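Local coordinates for uncharacterized protein (Bacteroides ovatus CL02T12C04, PDB 6PTM), which is probably an exo-acting carrageenase of glycoside hydrolase family 42, trimming carrageenan chains from their ends, at residues His295-Ile299 against Phe363-Asn367; Tyr313-Arg317 against Ser342-Arg348; Asn331-Ser335 against Pro358-Asp362. All blocks are in the same frame, centred on the assembly; numbering follows the deposited sequence.

Contact 1 of 3, residues His295-Ile299 against Phe363-Asn367; sequences HWNCI and FMAFN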
ATOM      1  N   HIS A 295       4.901 -14.395  -4.969  1.00 12.75           N
ATOM      2  CA  HIS A 295       5.461 -14.209  -6.322  1.00 12.84           C
ATOM      3  C   HIS A 295       6.014 -15.549  -6.788  1.00 12.71           C
ATOM      4  O   HIS A 295       6.462 -16.369  -5.917  1.00 11.85           O
ATOM      5  CB  HIS A 295       6.465 -13.042  -6.393  1.00 13.71           C
ATOM      6  CG  HIS A 295       7.370 -12.879  -5.204  1.00 14.89           C
ATOM      7  ND1 HIS A 295       8.563 -13.542  -5.097  1.00 15.39           N
ATOM      8  CD2 HIS A 295       7.294 -12.068  -4.116  1.00 16.29           C
ATOM      9  CE1 HIS A 295       9.162 -13.205  -3.968  1.00 16.27           C
ATOM     10  NE2 HIS A 295       8.422 -12.277  -3.353  1.00 15.61           N
ATOM     11  N   TRP A 296       5.889 -15.758  -8.095  1.00 13.37           N
ATOM     12  CA  TRP A 296       6.289 -16.975  -8.836  1.00 14.23           C
ATOM     13  C   TRP A 296       7.210 -16.564  -9.976  1.00 15.63           C
ATOM     14  O   TRP A 296       6.907 -16.890 -11.153  1.00 15.35           O
ATOM     15  CB  TRP A 296       5.043 -17.723  -9.313  1.00 14.61           C
ATOM     16  CG  TRP A 296       4.319 -18.418  -8.197  1.00 14.52           C
ATOM     17  CD1 TRP A 296       4.446 -19.729  -7.851  1.00 14.23           C
ATOM     18  CD2 TRP A 296       3.389 -17.852  -7.255  1.00 14.21           C
ATOM     19  NE1 TRP A 296       3.646 -20.028  -6.787  1.00 14.63           N
ATOM     20  CE2 TRP A 296       2.961 -18.908  -6.417  1.00 13.98           C
ATOM     21  CE3 TRP A 296       2.821 -16.588  -7.090  1.00 13.35           C
ATOM     22  CZ2 TRP A 296       2.044 -18.726  -5.391  1.00 14.20           C
ATOM     23  CZ3 TRP A 296       1.906 -16.404  -6.079  1.00 14.48           C
ATOM     24  CH2 TRP A 296       1.529 -17.456  -5.235  1.00 13.04           C
ATOM     25  N   ASN A 297       8.243 -15.784  -9.631  1.00 15.39           N
ATOM     26  CA  ASN A 297       9.211 -15.273 -10.625  1.00 16.32           C
ATOM     27  C   ASN A 297       9.789 -16.466 -11.388  1.00 16.21           C
ATOM     28  O   ASN A 297      10.067 -17.503 -10.769  1.00 16.70           O
ATOM     29  CB  ASN A 297      10.351 -14.467 -10.010  1.00 15.01           C
ATOM     30  CG  ASN A 297       9.886 -13.229  -9.272  1.00 15.80           C
ATOM     31  OD1 ASN A 297       8.812 -12.703  -9.559  1.00 15.31           O
ATOM     32  ND2 ASN A 297      10.733 -12.702  -8.380  1.00 13.99           N
ATOM     33  N   CYS A 298       9.956 -16.302 -12.693  1.00 16.52           N
ATOM     34  CA  CYS A 298      10.200 -17.415 -13.631  1.00 16.70           C
ATOM     35  C   CYS A 298      11.166 -16.959 -14.741  1.00 17.32           C
ATOM     36  O   CYS A 298      11.096 -17.517 -15.833  1.00 18.14           O
ATOM     37  CB  CYS A 298       8.856 -17.904 -14.160  1.00 15.65           C
ATOM     38  SG  CYS A 298       7.955 -16.678 -15.145  1.00 15.51           S
ATOM     39  N   ILE A 299      12.012 -15.964 -14.486  1.00 18.26           N
ATOM     40  CA  ILE A 299      13.120 -15.579 -15.410  1.00 19.52           C
ATOM     41  C   ILE A 299      14.428 -16.138 -14.834  1.00 20.74           C
ATOM     42  O   ILE A 299      14.799 -15.868 -13.663  1.00 20.35           O
ATOM     43  CB  ILE A 299      13.161 -14.070 -15.680  1.00 20.08           C
ATOM     44  CG1 ILE A 299      11.876 -13.638 -16.392  1.00 20.07           C
ATOM     45  CG2 ILE A 299      14.413 -13.697 -16.474  1.00 20.04           C
ATOM     46  CD1 ILE A 299      11.714 -12.148 -16.559  1.00 20.42           C
ATOM     47  N   PHE A 363       3.673 -17.253 -21.547  1.00 15.86           N
ATOM     48  CA  PHE A 363       4.165 -17.819 -20.268  1.00 15.04           C
ATOM     49  C   PHE A 363       3.804 -16.853 -19.117  1.00 13.92           C
ATOM     50  O   PHE A 363       3.281 -17.293 -18.067  1.00 13.42           O
ATOM     51  CB  PHE A 363       5.662 -18.096 -20.353  1.00 16.39           C
ATOM     52  CG  PHE A 363       6.128 -19.083 -19.326  1.00 16.18           C
ATOM     53  CD1 PHE A 363       6.299 -20.413 -19.663  1.00 16.34           C
ATOM     54  CD2 PHE A 363       6.440 -18.667 -18.038  1.00 16.10           C
ATOM     55  CE1 PHE A 363       6.680 -21.334 -18.698  1.00 17.09           C
ATOM     56  CE2 PHE A 363       6.856 -19.586 -17.085  1.00 15.64           C
ATOM     57  CZ  PHE A 363       6.969 -20.920 -17.417  1.00 17.19           C
ATOM     58  N   MET A 364       4.056 -15.554 -19.307  1.00 13.54           N
ATOM     59  CA  MET A 364       3.871 -14.547 -18.238  1.00 12.61           C
ATOM     60  C   MET A 364       2.368 -14.341 -17.994  1.00 12.51           C
ATOM     61  O   MET A 364       1.977 -14.207 -16.813  1.00 11.07           O
ATOM     62  CB  MET A 364       4.547 -13.213 -18.579  1.00 12.56           C
ATOM     63  CG  MET A 364       6.046 -13.286 -18.735  1.00 12.67           C
ATOM     64  SD  MET A 364       6.852 -14.358 -17.551  1.00 13.90           S
ATOM     65  CE  MET A 364       8.543 -14.242 -18.143  1.00 13.97           C
ATOM     66  N   ALA A 365       1.557 -14.353 -19.063  1.00 12.08           N
ATOM     67  CA  ALA A 365       0.095 -14.158 -19.004  1.00 12.38           C
ATOM     68  C   ALA A 365      -0.526 -15.356 -18.273  1.00 13.81           C
ATOM     69  O   ALA A 365      -1.338 -15.142 -17.358  1.00 14.94           O
ATOM     70  CB  ALA A 365      -0.445 -13.998 -20.409  1.00 12.35           C
ATOM     71  N   PHE A 366      -0.084 -16.568 -18.628  1.00 12.46           N
ATOM     72  CA  PHE A 366      -0.509 -17.818 -17.969  1.00 13.41           C
ATOM     73  C   PHE A 366      -0.108 -17.734 -16.488  1.00 14.32           C
ATOM     74  O   PHE A 366      -0.933 -18.082 -15.626  1.00 13.71           O
ATOM     75  CB  PHE A 366       0.066 -19.062 -18.652  1.00 12.82           C
ATOM     76  CG  PHE A 366       0.064 -20.257 -17.724  1.00 13.47           C
ATOM     77  CD1 PHE A 366      -1.129 -20.858 -17.361  1.00 13.67           C
ATOM     78  CD2 PHE A 366       1.227 -20.738 -17.156  1.00 13.64           C
ATOM     79  CE1 PHE A 366      -1.150 -21.913 -16.465  1.00 13.72           C
ATOM     80  CE2 PHE A 366       1.209 -21.809 -16.270  1.00 13.85           C
ATOM     81  CZ  PHE A 366       0.016 -22.401 -15.932  1.00 13.35           C
ATOM     82  N   ASN A 367       1.130 -17.309 -16.191  1.00 13.52           N
ATOM     83  CA  ASN A 367       1.620 -17.335 -14.798  1.00 13.25           C
ATOM     84  C   ASN A 367       0.684 -16.436 -13.951  1.00 14.62           C
ATOM     85  O   ASN A 367       0.294 -16.828 -12.827  1.00 12.91           O
ATOM     86  CB  ASN A 367       3.094 -16.917 -14.720  1.00 13.10           C
ATOM     87  CG  ASN A 367       3.767 -17.278 -13.403  1.00 12.62           C
ATOM     88  OD1 ASN A 367       3.445 -18.305 -12.818  1.00 12.05           O
ATOM     89  ND2 ASN A 367       4.705 -16.459 -12.946  1.00 10.62           N
TER

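Contact 2 of 3, residues Tyr313-Arg317 against Ser342-Arg348; sequences YEEFR and SSVDGPR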
ATOM      1  N   TYR A 313       2.870 -26.809 -15.982  1.00 14.70           N
ATOM      2  CA  TYR A 313       3.033 -26.799 -17.453  1.00 15.13           C
ATOM      3  C   TYR A 313       1.810 -27.458 -18.110  1.00 15.79           C
ATOM      4  O   TYR A 313       1.356 -26.981 -19.187  1.00 14.64           O
ATOM      5  CB  TYR A 313       4.352 -27.443 -17.880  1.00 15.69           C
ATOM      6  CG  TYR A 313       4.809 -26.885 -19.197  1.00 15.59           C
ATOM      7  CD1 TYR A 313       5.533 -25.705 -19.251  1.00 14.91           C
ATOM      8  CD2 TYR A 313       4.358 -27.422 -20.402  1.00 15.63           C
ATOM      9  CE1 TYR A 313       5.888 -25.136 -20.462  1.00 16.21           C
ATOM     10  CE2 TYR A 313       4.698 -26.861 -21.623  1.00 15.08           C
ATOM     11  CZ  TYR A 313       5.489 -25.727 -21.657  1.00 16.03           C
ATOM     12  OH  TYR A 313       5.790 -25.141 -22.854  1.00 14.98           O
ATOM     13  N   GLU A 314       1.276 -28.529 -17.504  1.00 15.81           N
ATOM     14  CA  GLU A 314       0.008 -29.133 -17.994  1.00 17.64           C
ATOM     15  C   GLU A 314      -1.126 -28.088 -17.928  1.00 18.14           C
ATOM     16  O   GLU A 314      -1.920 -27.998 -18.884  1.00 17.25           O
ATOM     17  CB  GLU A 314      -0.262 -30.449 -17.247  1.00 19.77           C
ATOM     18  CG  GLU A 314      -1.523 -31.168 -17.717  1.00 21.86           C
ATOM     19  CD  GLU A 314      -1.581 -31.536 -19.196  1.00 25.25           C
ATOM     20  OE1 GLU A 314      -0.505 -31.704 -19.858  1.00 26.19           O
ATOM     21  OE2 GLU A 314      -2.703 -31.606 -19.697  1.00 28.54           O
ATOM     22  N   GLU A 315      -1.184 -27.259 -16.877  1.00 16.76           N
ATOM     23  CA  GLU A 315      -2.194 -26.172 -16.822  1.00 17.27           C
ATOM     24  C   GLU A 315      -1.903 -25.159 -17.936  1.00 15.11           C
ATOM     25  O   GLU A 315      -2.850 -24.717 -18.636  1.00 14.48           O
ATOM     26  CB  GLU A 315      -2.242 -25.544 -15.424  1.00 17.70           C
ATOM     27  CG  GLU A 315      -2.788 -26.499 -14.384  1.00 19.11           C
ATOM     28  CD  GLU A 315      -4.154 -27.067 -14.702  1.00 22.77           C
ATOM     29  OE1 GLU A 315      -5.080 -26.280 -14.893  1.00 25.08           O
ATOM     30  OE2 GLU A 315      -4.256 -28.298 -14.854  1.00 30.37           O
ATOM     31  N   PHE A 316      -0.634 -24.862 -18.176  1.00 14.27           N
ATOM     32  CA  PHE A 316      -0.223 -23.973 -19.292  1.00 14.30           C
ATOM     33  C   PHE A 316      -0.800 -24.460 -20.640  1.00 13.73           C
ATOM     34  O   PHE A 316      -1.296 -23.629 -21.419  1.00 13.48           O
ATOM     35  CB  PHE A 316       1.304 -23.825 -19.324  1.00 13.26           C
ATOM     36  CG  PHE A 316       1.851 -22.808 -20.295  1.00 12.39           C
ATOM     37  CD1 PHE A 316       1.210 -21.607 -20.553  1.00 12.58           C
ATOM     38  CD2 PHE A 316       3.066 -23.041 -20.921  1.00 12.92           C
ATOM     39  CE1 PHE A 316       1.755 -20.684 -21.443  1.00 12.41           C
ATOM     40  CE2 PHE A 316       3.636 -22.096 -21.769  1.00 13.21           C
ATOM     41  CZ  PHE A 316       2.973 -20.915 -22.025  1.00 12.73           C
ATOM     42  N   ARG A 317      -0.693 -25.749 -20.950  1.00 15.43           N
ATOM     43  CA  ARG A 317      -1.218 -26.318 -22.236  1.00 15.97           C
ATOM     44  C   ARG A 317      -2.731 -26.054 -22.306  1.00 16.51           C
ATOM     45  O   ARG A 317      -3.226 -25.650 -23.377  1.00 17.39           O
ATOM     46  CB  ARG A 317      -0.916 -27.817 -22.331  1.00 16.02           C
ATOM     47  CG  ARG A 317       0.564 -28.192 -22.345  1.00 15.92           C
ATOM     48  CD  ARG A 317       0.725 -29.711 -22.387  1.00 16.75           C
ATOM     49  NE  ARG A 317       2.125 -30.053 -22.440  1.00 17.06           N
ATOM     50  CZ  ARG A 317       2.778 -30.679 -21.466  1.00 18.99           C
ATOM     51  NH1 ARG A 317       2.135 -31.074 -20.384  1.00 20.15           N
ATOM     52  NH2 ARG A 317       4.080 -30.874 -21.545  1.00 18.06           N
ATOM     53  N   SER A 342      -1.485 -30.982 -26.221  1.00 18.24           N
ATOM     54  CA  SER A 342      -0.761 -31.916 -25.304  1.00 18.51           C
ATOM     55  C   SER A 342       0.738 -32.004 -25.650  1.00 17.86           C
ATOM     56  O   SER A 342       1.501 -32.279 -24.734  1.00 15.57           O
ATOM     57  CB  SER A 342      -1.377 -33.308 -25.223  1.00 18.88           C
ATOM     58  OG  SER A 342      -1.335 -33.917 -26.492  1.00 21.15           O
ATOM     59  N   SER A 343       1.151 -31.747 -26.900  1.00 16.07           N
ATOM     60  CA  SER A 343       2.566 -31.867 -27.337  1.00 18.56           C
ATOM     61  C   SER A 343       3.345 -30.587 -27.028  1.00 18.35           C
ATOM     62  O   SER A 343       4.527 -30.629 -27.092  1.00 15.82           O
ATOM     63  CB  SER A 343       2.674 -32.212 -28.780  1.00 18.74           C
ATOM     64  OG  SER A 343       1.917 -33.398 -29.021  1.00 21.04           O
ATOM     65  N   VAL A 344       2.706 -29.487 -26.652  1.00 17.53           N
ATOM     66  CA  VAL A 344       3.511 -28.279 -26.336  1.00 17.50           C
ATOM     67  C   VAL A 344       4.494 -28.670 -25.236  1.00 17.73           C
ATOM     68  O   VAL A 344       4.061 -29.338 -24.254  1.00 14.45           O
ATOM     69  CB  VAL A 344       2.619 -27.098 -25.947  1.00 17.17           C
ATOM     70  CG1 VAL A 344       3.443 -25.873 -25.563  1.00 17.01           C
ATOM     71  CG2 VAL A 344       1.656 -26.791 -27.080  1.00 18.00           C
ATOM     72  N   ASP A 345       5.777 -28.333 -25.408  1.00 18.58           N
ATOM     73  CA  ASP A 345       6.831 -28.832 -24.481  1.00 21.45           C
ATOM     74  C   ASP A 345       8.020 -27.875 -24.486  1.00 20.57           C
ATOM     75  O   ASP A 345       9.143 -28.362 -24.473  1.00 22.51           O
ATOM     76  CB  ASP A 345       7.225 -30.284 -24.806  1.00 23.87           C
ATOM     77  CG  ASP A 345       7.677 -31.074 -23.585  1.00 26.99           C
ATOM     78  OD1 ASP A 345       7.331 -30.684 -22.453  1.00 27.67           O
ATOM     79  OD2 ASP A 345       8.345 -32.084 -23.769  1.00 29.09           O
ATOM     80  N   GLY A 346       7.748 -26.571 -24.438  1.00 19.09           N
ATOM     81  CA  GLY A 346       8.752 -25.511 -24.241  1.00 18.18           C
ATOM     82  C   GLY A 346       9.344 -25.505 -22.833  1.00 17.51           C
ATOM     83  O   GLY A 346       9.028 -26.312 -21.965  1.00 16.82           O
ATOM     84  N   PRO A 347      10.304 -24.592 -22.608  1.00 18.36           N
ATOM     85  CA  PRO A 347      10.981 -24.486 -21.332  1.00 17.66           C
ATOM     86  C   PRO A 347      10.008 -24.113 -20.203  1.00 15.64           C
ATOM     87  O   PRO A 347       9.010 -23.406 -20.434  1.00 15.04           O
ATOM     88  CB  PRO A 347      12.054 -23.394 -21.519  1.00 18.85           C
ATOM     89  CG  PRO A 347      11.867 -22.829 -22.932  1.00 20.02           C
ATOM     90  CD  PRO A 347      10.839 -23.687 -23.639  1.00 18.80           C
ATOM     91  N   ARG A 348      10.287 -24.656 -19.030  1.00 14.81           N
ATOM     92  CA  ARG A 348       9.526 -24.417 -17.770  1.00 17.11           C
ATOM     93  C   ARG A 348       9.986 -23.123 -17.067  1.00 17.28           C
ATOM     94  O   ARG A 348       9.462 -22.810 -16.013  1.00 17.19           O
ATOM     95  CB  ARG A 348       9.715 -25.598 -16.820  1.00 17.27           C
ATOM     96  CG  ARG A 348       8.727 -26.734 -17.059  1.00 18.72           C
ATOM     97  CD  ARG A 348       8.668 -27.218 -18.493  1.00 18.00           C
ATOM     98  NE  ARG A 348       8.049 -28.534 -18.573  1.00 17.48           N
ATOM     99  CZ  ARG A 348       7.749 -29.161 -19.701  1.00 17.41           C
ATOM    100  NH1 ARG A 348       7.960 -28.587 -20.869  1.00 16.62           N
ATOM    101  NH2 ARG A 348       7.209 -30.369 -19.650  1.00 19.72           N
TER
HETATM  102  O   HOH W   1       7.354 -22.918 -22.636  1.00 15.82           O

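Contact 3 of 3, residues Asn331-Ser335 against Pro358-Asp362; sequences NELWS and PMYFD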
ATOM      1  N   ASN A 331       1.291 -22.415 -33.210  1.00 15.33           N
ATOM      2  CA  ASN A 331       2.483 -22.781 -34.020  1.00 15.66           C
ATOM      3  C   ASN A 331       2.916 -21.549 -34.838  1.00 17.63           C
ATOM      4  O   ASN A 331       4.117 -21.323 -34.926  1.00 18.03           O
ATOM      5  CB  ASN A 331       2.206 -23.993 -34.928  1.00 16.21           C
ATOM      6  CG  ASN A 331       2.318 -25.332 -34.222  1.00 15.04           C
ATOM      7  OD1 ASN A 331       2.952 -25.465 -33.171  1.00 16.69           O
ATOM      8  ND2 ASN A 331       1.694 -26.351 -34.773  1.00 15.52           N
ATOM      9  N   GLU A 332       1.974 -20.823 -35.439  1.00 18.49           N
ATOM     10  CA  GLU A 332       2.246 -19.602 -36.238  1.00 22.15           C
ATOM     11  C   GLU A 332       2.953 -18.582 -35.342  1.00 20.87           C
ATOM     12  O   GLU A 332       3.836 -17.886 -35.827  1.00 20.55           O
ATOM     13  CB  GLU A 332       0.964 -18.912 -36.710  1.00 25.18           C
ATOM     14  CG  GLU A 332       0.262 -19.553 -37.880  1.00 35.05           C
ATOM     15  CD  GLU A 332      -1.196 -19.120 -38.044  1.00 44.96           C
ATOM     16  OE1 GLU A 332      -1.596 -18.081 -37.431  1.00 47.31           O
ATOM     17  OE2 GLU A 332      -1.952 -19.845 -38.745  1.00 48.05           O
ATOM     18  N   LEU A 333       2.506 -18.414 -34.100  1.00 19.37           N
ATOM     19  CA  LEU A 333       3.056 -17.337 -33.214  1.00 19.47           C
ATOM     20  C   LEU A 333       4.392 -17.763 -32.596  1.00 19.33           C
ATOM     21  O   LEU A 333       5.316 -16.947 -32.519  1.00 17.71           O
ATOM     22  CB  LEU A 333       2.039 -16.987 -32.133  1.00 20.58           C
ATOM     23  CG  LEU A 333       0.838 -16.191 -32.635  1.00 23.05           C
ATOM     24  CD1 LEU A 333      -0.304 -16.204 -31.634  1.00 22.27           C
ATOM     25  CD2 LEU A 333       1.233 -14.764 -33.006  1.00 24.66           C
ATOM     26  N   TRP A 334       4.488 -19.007 -32.153  1.00 17.44           N
ATOM     27  CA  TRP A 334       5.683 -19.514 -31.453  1.00 16.37           C
ATOM     28  C   TRP A 334       6.766 -19.978 -32.450  1.00 18.89           C
ATOM     29  O   TRP A 334       7.845 -20.324 -31.963  1.00 18.79           O
ATOM     30  CB  TRP A 334       5.271 -20.688 -30.586  1.00 15.27           C
ATOM     31  CG  TRP A 334       4.578 -20.380 -29.312  1.00 15.17           C
ATOM     32  CD1 TRP A 334       3.638 -19.425 -29.063  1.00 16.85           C
ATOM     33  CD2 TRP A 334       4.682 -21.174 -28.127  1.00 15.31           C
ATOM     34  NE1 TRP A 334       3.203 -19.528 -27.760  1.00 16.96           N
ATOM     35  CE2 TRP A 334       3.779 -20.633 -27.185  1.00 15.67           C
ATOM     36  CE3 TRP A 334       5.415 -22.322 -27.790  1.00 15.31           C
ATOM     37  CZ2 TRP A 334       3.662 -21.151 -25.900  1.00 14.24           C
ATOM     38  CZ3 TRP A 334       5.275 -22.845 -26.524  1.00 15.58           C
ATOM     39  CH2 TRP A 334       4.427 -22.243 -25.586  1.00 15.30           C
ATOM     40  N   SER A 335       6.428 -20.117 -33.748  1.00 19.00           N
ATOM     41  CA  SER A 335       7.261 -20.726 -34.823  1.00 19.61           C
ATOM     42  C   SER A 335       7.582 -22.175 -34.459  1.00 19.21           C
ATOM     43  O   SER A 335       8.734 -22.530 -34.431  1.00 18.97           O
ATOM     44  CB  SER A 335       8.512 -19.943 -35.074  1.00 21.36           C
ATOM     45  OG  SER A 335       8.151 -18.644 -35.498  1.00 23.84           O
ATOM     46  N   PRO A 358       6.126 -14.183 -28.590  1.00 16.34           N
ATOM     47  CA  PRO A 358       4.842 -14.768 -28.212  1.00 15.15           C
ATOM     48  C   PRO A 358       4.914 -15.833 -27.123  1.00 15.47           C
ATOM     49  O   PRO A 358       4.088 -15.730 -26.227  1.00 17.33           O
ATOM     50  CB  PRO A 358       4.313 -15.297 -29.549  1.00 15.27           C
ATOM     51  CG  PRO A 358       4.907 -14.307 -30.529  1.00 15.32           C
ATOM     52  CD  PRO A 358       6.343 -14.212 -30.052  1.00 16.69           C
ATOM     53  N   MET A 359       5.911 -16.722 -27.132  1.00 15.29           N
ATOM     54  CA  MET A 359       5.992 -17.773 -26.098  1.00 16.64           C
ATOM     55  C   MET A 359       6.187 -17.101 -24.725  1.00 16.53           C
ATOM     56  O   MET A 359       5.606 -17.568 -23.731  1.00 15.56           O
ATOM     57  CB  MET A 359       7.117 -18.774 -26.336  1.00 17.58           C
ATOM     58  CG  MET A 359       7.187 -19.740 -25.202  1.00 21.15           C
ATOM     59  SD  MET A 359       8.431 -21.019 -25.310  1.00 22.39           S
ATOM     60  CE  MET A 359       9.919 -20.029 -25.104  1.00 24.56           C
ATOM     61  N   TYR A 360       6.992 -16.055 -24.685  1.00 14.75           N
ATOM     62  CA  TYR A 360       7.280 -15.311 -23.442  1.00 15.06           C
ATOM     63  C   TYR A 360       5.997 -14.678 -22.956  1.00 13.56           C
ATOM     64  O   TYR A 360       5.728 -14.757 -21.743  1.00 14.56           O
ATOM     65  CB  TYR A 360       8.363 -14.276 -23.700  1.00 14.65           C
ATOM     66  CG  TYR A 360       8.771 -13.444 -22.510  1.00 15.87           C
ATOM     67  CD1 TYR A 360       8.019 -12.342 -22.109  1.00 16.98           C
ATOM     68  CD2 TYR A 360       9.947 -13.711 -21.826  1.00 15.73           C
ATOM     69  CE1 TYR A 360       8.424 -11.538 -21.053  1.00 17.12           C
ATOM     70  CE2 TYR A 360      10.365 -12.911 -20.779  1.00 16.80           C
ATOM     71  CZ  TYR A 360       9.620 -11.806 -20.408  1.00 17.74           C
ATOM     72  OH  TYR A 360      10.045 -11.027 -19.370  1.00 17.41           O
ATOM     73  N   PHE A 361       5.278 -14.004 -23.856  1.00 14.12           N
ATOM     74  CA  PHE A 361       4.043 -13.304 -23.486  1.00 14.67           C
ATOM     75  C   PHE A 361       3.081 -14.308 -22.842  1.00 14.76           C
ATOM     76  O   PHE A 361       2.491 -14.048 -21.784  1.00 14.60           O
ATOM     77  CB  PHE A 361       3.379 -12.652 -24.697  1.00 16.43           C
ATOM     78  CG  PHE A 361       2.088 -12.049 -24.248  1.00 16.62           C
ATOM     79  CD1 PHE A 361       0.932 -12.796 -24.237  1.00 17.63           C
ATOM     80  CD2 PHE A 361       2.082 -10.792 -23.681  1.00 17.40           C
ATOM     81  CE1 PHE A 361      -0.244 -12.274 -23.734  1.00 18.61           C
ATOM     82  CE2 PHE A 361       0.918 -10.278 -23.148  1.00 18.65           C
ATOM     83  CZ  PHE A 361      -0.245 -11.018 -23.177  1.00 18.79           C
ATOM     84  N   ASP A 362       2.884 -15.423 -23.530  1.00 15.02           N
ATOM     85  CA  ASP A 362       1.966 -16.511 -23.126  1.00 14.41           C
ATOM     86  C   ASP A 362       2.377 -17.024 -21.754  1.00 15.36           C
ATOM     87  O   ASP A 362       1.472 -17.247 -20.908  1.00 14.19           O
ATOM     88  CB  ASP A 362       1.923 -17.612 -24.176  1.00 14.08           C
ATOM     89  CG  ASP A 362       1.045 -17.262 -25.372  1.00 14.64           C
ATOM     90  OD1 ASP A 362       0.330 -16.212 -25.311  1.00 15.01           O
ATOM     91  OD2 ASP A 362       1.111 -17.997 -26.360  1.00 14.03           O
TER

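Contact 1 of 3, residues His295-Ile299 against Phe363-Asn367
The carbonyl oxygen of Trp296 takes a hydrogen bond from Asn367 ND2 at 2.9 Å, and this bond ties the loop to the helix. Its N-H...O angle is 147°, and the donor stands above the carbonyl plane instead of meeting a lone pair. Asn367 reaches the loop because CG lies anti to its backbone N (chi1 -164°), which also sets the amide beside Trp296 CB. The other amide atom, OD1, is bonded to Arg370 one turn further on, so both ends of the group are fixed and its rotation is defined.

Beside this bond the contact turns apolar and rich in sulfur. Cys298 SG lies 3.5 Å from Met364 SD and also approaches CE2 of Phe363 at 3.7 Å. The latter is a sulfur-aromatic contact at the ring edge, 78° off the ring normal. Further along, the bent Met364 chain crosses Ile299 at about a right angle, bringing CE to 3.8 Å from CG1 of Ile299.

The loop follows strand 288-292, one of the parallel strands, consistent with the (beta/alpha)8 barrel expected for GH42, and rests on helix 358-385, whose other flank meets helix 310-324 through Phe366.

Contact 2 of 3, residues Tyr313-Arg317 against Ser342-Arg348
Tyr313 presents one ring face to Arg348, whose guanidinium lies flat on it with the planes 10° apart. CZ of Arg348 sits 4.0 Å from the Tyr313 ring centroid and 18° off the normal, which satisfies the geometry of a cation-pi stack. Phe316 CD2 covers the opposite face near its rim. At the ring's far end, Gly346 N gives Tyr313 OH a weak, strongly bent bond of 2.9 Å. A water 2.7 Å from Tyr313 OH donates in turn to the carbonyl oxygen of Pro347.

Glu314 works from within the helix: its OE1 receives Arg317 NH1 at 2.8 Å, a salt bridge that begins a network running through Arg317, Asp345 and Arg348. The network pins the loop 342-348 to helix 310-324, part of an excursion, about half of it helix, between parallel strands 288-292 and 391-394. In it, Arg348 places NH1 and NH2 end-on upon the single oxygen Asp345 OD1, while NH1 also serves Gly346 O and NH2 pairs with Glu310. A leucine in place of Arg348 would probably leave Asp345 without its main countercharge and the Tyr313 face without its cation.

The Phe316 ring packs edge-to-face with Phe363 and against Phe366 of helix 358-385. Arg317 runs extended from CG to NE and grips Val344 O side-on. Arg317 NE lies 2.7 Å from Val344 O with an N-H...O angle of 157°, Arg317 NH2 lies 3.1 Å from it, and both bonds lie in the carbonyl plane. Arg317 NH2 also reaches Asp345 OD1 at 3.4 Å, a longer salt bridge at the guanidinium edge.

Contact 3 of 3, residues Asn331-Ser335 against Pro358-Asp362
A helix-to-helix junction, built on a Met-aromatic contact and an indole-carboxylate bond, brings the last turn of helix 327-334 against the start of helix 358-385, with Trp334 laid on Met359 and its edge turned to Asp362. The CA atoms of the two segments come nearest at Trp334 and Met359, 5.6 Å apart.

The Trp334 indole shows Met359 a face and Asp362 an edge. Met359 CG sits 3.7 Å from the centroid of the Trp334 six-membered ring, almost on its normal, which is CH-pi geometry. The sulfur follows over the same face, Met359 SD lying 4.2 Å from the centroid of the six-membered ring of Trp334. Because Met359 CG is anti to its backbone N (chi1 176°), the side chain passes across the indole at about a right angle, and CB lies over the ring system as well. At the edge, NE1 of Trp334 donates to Asp362 OD2 at 2.9 Å. With an N-H...O angle of 168° the bond is nearly straight; it lies in the indole plane and reaches the anti side of the carboxylate, 25° out of the carboxylate plane. The bond fixes the turn of the indole about its own axis, while Met359 backs its face.

Asp362 is buried and has other partners: OD1 bonds to Tyr653 OH, and OD2 also meets His324 NE2. Such surroundings would probably favour the ionised carboxylate. Next to the indole, Pro358 packs on Leu333, CB to CB at 3.8 Å, and Pro358 CG comes within 3.3 Å of the Leu333 carbonyl oxygen.

Helix 310-324 closes the neighbourhood, with Leu320 against both Trp334 and Asp362, and the loop carrying Tyr653 and Arg655, between strands 640-643 and 667-670, reaches Pro358 and Leu333.

How the contacts relate
The centre of contact 1, which is buried, lies about 22 Å from the centre of the chain; those of contact 2, partly buried, and contact 3, at the surface, lie about 35 Å from it. Contacts 1 and 3 use successive turns of helix 358-385; contact 2 binds helix 310-324 to the loop before it. Chemistry follows place: one hydrogen bond from a side-chain amide to a backbone carbonyl amid sulfur and aromatic packing in contact 1, charge pairs and a cation-pi stack in contact 2, an indole bonded to a carboxylate in contact 3. Phe316, on the helix segment of contact 2, packs against residues of the other two contacts. Tyr360 OH also touches Ile299 CD1, at 3.5 Å.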